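Local coordinates for DUF6844 domain-containing protein (Francisella tularensis subsp. tularensis, PDB 4QVR) that is of unknown function but probably carries a signal peptide and has a DUF6844 domain, and folds into two antiparallel sheets with several helices, at residues 249-261 with 311-323. Sequence-based numbering, arbitrary orientation.
Sequences SGLLPIKTFVVEK and DMMGDYGIRVGFG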
loop_
_atom_site.group_PDB
_atom_site.type_symbol
_atom_site.label_atom_id
_atom_site.label_comp_id
_atom_site.label_asym_id
_atom_site.label_seq_id
_atom_site.Cartn_x
_atom_site.Cartn_y
_atom_site.Cartn_z
ATOM N N SER A 249 -0.677 0.164 -9.605
ATOM C CA SER A 249 -1.278 1.474 -9.654
ATOM C C SER A 249 -2.788 1.401 -9.445
ATOM O O SER A 249 -3.407 2.430 -9.186
ATOM C CB SER A 249 -0.918 2.147 -10.980
ATOM O OG SER A 249 -1.188 1.258 -12.053
ATOM N N GLY A 250 -3.377 0.205 -9.543
ATOM C CA GLY A 250 -4.825 0.010 -9.302
ATOM C C GLY A 250 -5.096 -0.589 -7.922
ATOM O O GLY A 250 -6.234 -0.678 -7.482
ATOM N N LEU A 251 -4.046 -1.005 -7.232
ATOM C CA LEU A 251 -4.206 -1.591 -5.884
ATOM C C LEU A 251 -4.188 -0.425 -4.890
ATOM O O LEU A 251 -3.179 0.212 -4.682
ATOM C CB LEU A 251 -3.098 -2.587 -5.582
ATOM C CG LEU A 251 -3.339 -3.394 -4.306
ATOM C CD1 LEU A 251 -4.478 -4.382 -4.506
ATOM C CD2 LEU A 251 -2.099 -4.152 -3.932
ATOM N N LEU A 252 -5.320 -0.150 -4.279
ATOM C CA LEU A 252 -5.461 1.018 -3.428
ATOM C C LEU A 252 -5.857 0.685 -1.978
ATOM O O LEU A 252 -6.693 -0.191 -1.768
ATOM C CB LEU A 252 -6.582 1.816 -4.053
ATOM C CG LEU A 252 -6.857 3.251 -3.695
ATOM C CD1 LEU A 252 -5.763 4.111 -4.311
ATOM C CD2 LEU A 252 -8.216 3.628 -4.257
ATOM N N PRO A 253 -5.256 1.373 -0.980
ATOM C CA PRO A 253 -5.706 1.104 0.396
ATOM C C PRO A 253 -7.045 1.754 0.599
ATOM O O PRO A 253 -7.291 2.838 0.050
ATOM C CB PRO A 253 -4.670 1.810 1.290
ATOM C CG PRO A 253 -3.671 2.445 0.384
ATOM C CD PRO A 253 -3.949 2.040 -1.038
ATOM N N ILE A 254 -7.923 1.132 1.370
ATOM C CA ILE A 254 -9.210 1.772 1.618
ATOM C C ILE A 254 -9.528 1.963 3.076
ATOM O O ILE A 254 -10.347 2.814 3.398
ATOM C CB ILE A 254 -10.374 1.105 0.877
ATOM C CG1 ILE A 254 -10.494 -0.361 1.249
ATOM C CG2 ILE A 254 -10.190 1.276 -0.635
ATOM C CD1 ILE A 254 -11.734 -0.976 0.648
ATOM N N LYS A 255 -8.838 1.220 3.943
ATOM C CA LYS A 255 -9.023 1.320 5.353
ATOM C C LYS A 255 -7.793 0.782 6.071
ATOM O O LYS A 255 -7.213 -0.223 5.658
ATOM C CB LYS A 255 -10.210 0.428 5.731
ATOM C CG LYS A 255 -10.650 0.500 7.195
ATOM C CD LYS A 255 -11.357 1.821 7.459
ATOM C CE LYS A 255 -11.518 2.070 8.942
ATOM N NZ LYS A 255 -12.044 3.425 9.181
ATOM N N THR A 256 -7.364 1.468 7.131
ATOM C CA THR A 256 -6.258 1.000 7.945
ATOM C C THR A 256 -6.746 0.959 9.364
ATOM O O THR A 256 -7.705 1.649 9.686
ATOM C CB THR A 256 -5.038 1.900 7.873
ATOM O OG1 THR A 256 -5.442 3.265 8.052
ATOM C CG2 THR A 256 -4.374 1.770 6.523
ATOM N N PHE A 257 -6.067 0.163 10.196
ATOM C CA PHE A 257 -6.387 -0.018 11.610
ATOM C C PHE A 257 -5.103 -0.123 12.430
ATOM O O PHE A 257 -4.101 -0.655 11.946
ATOM C CB PHE A 257 -7.120 -1.347 11.845
ATOM C CG PHE A 257 -8.438 -1.454 11.145
ATOM C CD1 PHE A 257 -9.596 -1.000 11.757
ATOM C CD2 PHE A 257 -8.527 -2.047 9.907
ATOM C CE1 PHE A 257 -10.819 -1.104 11.122
ATOM C CE2 PHE A 257 -9.741 -2.154 9.272
ATOM C CZ PHE A 257 -10.885 -1.676 9.877
ATOM N N VAL A 258 -5.134 0.362 13.665
ATOM C CA VAL A 258 -3.946 0.302 14.518
ATOM C C VAL A 258 -4.259 -0.357 15.845
ATOM O O VAL A 258 -5.328 -0.155 16.402
ATOM C CB VAL A 258 -3.333 1.695 14.782
ATOM C CG1 VAL A 258 -4.306 2.619 15.492
ATOM C CG2 VAL A 258 -2.055 1.565 15.596
ATOM N N VAL A 259 -3.328 -1.178 16.321
ATOM C CA VAL A 259 -3.455 -1.822 17.608
ATOM C C VAL A 259 -2.102 -1.781 18.346
ATOM O O VAL A 259 -1.053 -1.992 17.748
ATOM C CB VAL A 259 -3.868 -3.308 17.487
ATOM C CG1 VAL A 259 -4.004 -3.946 18.872
ATOM C CG2 VAL A 259 -5.173 -3.460 16.781
ATOM N N GLU A 260 -2.141 -1.499 19.633
ATOM C CA GLU A 260 -0.942 -1.562 20.465
ATOM C C GLU A 260 -1.073 -2.728 21.439
ATOM O O GLU A 260 -2.053 -2.817 22.209
ATOM C CB GLU A 260 -0.715 -0.282 21.254
ATOM C CG GLU A 260 -0.511 0.959 20.412
ATOM C CD GLU A 260 -0.193 2.162 21.277
ATOM O OE1 GLU A 260 0.877 2.172 21.933
ATOM O OE2 GLU A 260 -1.015 3.101 21.280
ATOM N N LYS A 261 -0.123 -3.650 21.354
ATOM C CA LYS A 261 -0.053 -4.777 22.270
ATOM C C LYS A 261 1.341 -5.312 22.434
ATOM O O LYS A 261 2.125 -5.308 21.507
ATOM C CB LYS A 261 -1.008 -5.922 21.905
ATOM C CG LYS A 261 -2.316 -5.844 22.677
ATOM C CD LYS A 261 -3.020 -7.182 22.807
ATOM C CE LYS A 261 -4.216 -7.034 23.744
ATOM N NZ LYS A 261 -4.997 -8.292 23.963
ATOM N N ASP A 311 -10.349 9.913 16.286
ATOM C CA ASP A 311 -10.928 9.297 15.104
ATOM C C ASP A 311 -9.935 9.171 13.958
ATOM O O ASP A 311 -10.184 8.418 13.031
ATOM C CB ASP A 311 -12.163 10.084 14.619
ATOM C CG ASP A 311 -13.315 10.087 15.639
ATOM O OD1 ASP A 311 -13.499 9.061 16.325
ATOM O OD2 ASP A 311 -14.039 11.120 15.737
HETATM N N MSE A 312 -8.818 9.896 14.014
HETATM C CA MSE A 312 -7.845 9.872 12.927
HETATM C C MSE A 312 -6.637 9.041 13.198
HETATM O O MSE A 312 -5.793 8.866 12.315
HETATM C CB MSE A 312 -7.255 11.255 12.745
HETATM C CG MSE A 312 -8.270 12.379 12.678
HETATM SE SE MSE A 312 -8.984 12.574 10.869
HETATM C CE MSE A 312 -7.381 12.400 9.745
HETATM N N MSE A 313 -6.515 8.537 14.420
HETATM C CA MSE A 313 -5.317 7.822 14.820
HETATM C C MSE A 313 -4.977 6.599 14.015
HETATM O O MSE A 313 -3.790 6.228 13.912
HETATM C CB MSE A 313 -5.446 7.391 16.270
HETATM C CG MSE A 313 -5.235 8.560 17.216
HETATM SE SE MSE A 313 -3.307 9.004 17.434
HETATM C CE MSE A 313 -2.950 7.562 18.735
ATOM N N GLY A 314 -5.998 5.976 13.429
ATOM C CA GLY A 314 -5.818 4.725 12.693
ATOM C C GLY A 314 -5.613 4.868 11.227
ATOM O O GLY A 314 -5.393 3.879 10.549
ATOM N N ASP A 315 -5.669 6.111 10.751
ATOM C CA ASP A 315 -5.495 6.452 9.364
ATOM C C ASP A 315 -4.023 6.607 8.936
ATOM O O ASP A 315 -3.318 7.551 9.329
ATOM C CB ASP A 315 -6.213 7.749 9.067
ATOM C CG ASP A 315 -7.744 7.625 9.179
ATOM O OD1 ASP A 315 -8.296 6.523 8.913
ATOM O OD2 ASP A 315 -8.396 8.665 9.494
ATOM N N TYR A 316 -3.600 5.678 8.086
ATOM C CA TYR A 316 -2.270 5.636 7.517
ATOM C C TYR A 316 -2.361 5.487 5.979
ATOM O O TYR A 316 -3.386 4.997 5.436
ATOM C CB TYR A 316 -1.517 4.455 8.120
ATOM C CG TYR A 316 -1.057 4.714 9.522
ATOM C CD1 TYR A 316 -1.912 4.553 10.593
ATOM C CD2 TYR A 316 0.234 5.152 9.778
ATOM C CE1 TYR A 316 -1.488 4.814 11.889
ATOM C CE2 TYR A 316 0.657 5.417 11.074
ATOM C CZ TYR A 316 -0.221 5.255 12.117
ATOM O OH TYR A 316 0.174 5.524 13.408
ATOM N N GLY A 317 -1.312 5.912 5.286
ATOM C CA GLY A 317 -1.254 5.768 3.846
ATOM C C GLY A 317 -1.963 6.833 3.069
ATOM O O GLY A 317 -2.154 7.951 3.559
ATOM N N ILE A 318 -2.326 6.486 1.834
ATOM C CA ILE A 318 -3.016 7.391 0.934
ATOM C C ILE A 318 -4.414 6.873 0.630
ATOM O O ILE A 318 -4.720 5.688 0.843
ATOM C CB ILE A 318 -2.230 7.582 -0.380
ATOM C CG1 ILE A 318 -2.277 6.343 -1.279
ATOM C CG2 ILE A 318 -0.793 7.923 -0.080
ATOM C CD1 ILE A 318 -3.561 6.218 -2.064
ATOM N N ARG A 319 -5.274 7.778 0.172
ATOM C CA ARG A 319 -6.639 7.433 -0.221
ATOM C C ARG A 319 -6.984 8.237 -1.442
ATOM O O ARG A 319 -6.468 9.329 -1.625
ATOM C CB ARG A 319 -7.669 7.814 0.855
ATOM C CG ARG A 319 -7.525 7.152 2.218
ATOM C CD ARG A 319 -7.810 5.653 2.198
ATOM N NE ARG A 319 -7.658 5.178 3.551
ATOM C CZ ARG A 319 -6.515 4.825 4.105
ATOM N NH1 ARG A 319 -5.389 4.799 3.403
ATOM N NH2 ARG A 319 -6.507 4.464 5.376
ATOM N N VAL A 320 -7.876 7.713 -2.263
ATOM C CA VAL A 320 -8.348 8.449 -3.396
ATOM C C VAL A 320 -9.775 8.826 -3.110
ATOM O O VAL A 320 -10.565 8.013 -2.648
ATOM C CB VAL A 320 -8.286 7.655 -4.708
ATOM C CG1 VAL A 320 -8.945 8.436 -5.829
ATOM C CG2 VAL A 320 -6.839 7.356 -5.074
ATOM N N GLY A 321 -10.091 10.082 -3.379
ATOM C CA GLY A 321 -11.435 10.588 -3.211
ATOM C C GLY A 321 -11.795 11.422 -4.425
ATOM O O GLY A 321 -10.975 11.605 -5.343
ATOM N N PHE A 322 -13.015 11.946 -4.411
ATOM C CA PHE A 322 -13.546 12.753 -5.514
ATOM C C PHE A 322 -14.309 13.918 -4.919
ATOM O O PHE A 322 -15.190 13.712 -4.092
ATOM C CB PHE A 322 -14.457 11.900 -6.389
ATOM C CG PHE A 322 -13.773 10.682 -6.970
ATOM C CD1 PHE A 322 -13.023 10.774 -8.136
ATOM C CD2 PHE A 322 -13.880 9.441 -6.346
ATOM C CE1 PHE A 322 -12.406 9.658 -8.669
ATOM C CE2 PHE A 322 -13.261 8.327 -6.876
ATOM C CZ PHE A 322 -12.517 8.431 -8.039
ATOM N N GLY A 323 -13.956 15.140 -5.318
ATOM C CA GLY A 323 -14.587 16.351 -4.768
ATOM C C GLY A 323 -15.900 16.770 -5.414
ATOM O O GLY A 323 -16.425 16.072 -6.287
HETATM O O HOH W 1 -8.636 4.880 -1.086
HETATM O O HOH W 2 -10.156 4.966 5.286
HETATM O O HOH W 3 -8.446 4.270 7.543
#
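The side chain of Thr256 lies over the end of the turn, at Gly314 O and Tyr316 N, where its small hydroxyl serves both as donor and acceptor. OG1 gives its proton to Gly314 O at 2.6 Å, on a lone pair in the carbonyl plane, and receives Tyr316 N at 3.0 Å along a fairly straight line (157°). Its chi1 of 48° sets OG1 between the backbone N and the carbonyl carbon, leaving CG2 to rest 3.5 Å from Tyr316 O. Gly314, in the type I turn Met312-Asp315, has no side chain to fend off the strand, and Val258 CG1 packs on its CA at 3.8 Å.

Arg319 suits the next site because its chain, bent at chi2, turns the guanidinium back onto the carbonyls of preceding residues: NH1 binds Ile318 O at 2.8 Å and also Tyr316 O, while NH2 adds a weak bond to Thr256 OG1. Waters carry the rest of the polar link, one joining Arg319 NE to Ile254 O, another accepting from Arg319 NH2 and Thr256 N close to Asp315 OD1, an atom also bonded to Ser81 OG. Toward the start of the strand, Pro253 CG lies 3.4 Å from Ile318 O, and Leu252 CD1 meets Val320 CG2 at 3.5 Å and Ile318 CD1, an apolar patch beside which a water joins Pro253 O to Val320 N.

Strands 251-261 and 318-322 cross at 96°, each outermost in its own sheet and paired antiparallel with strands 264-273 and 328-337 respectively, while Tyr316 reaches helix 134-159.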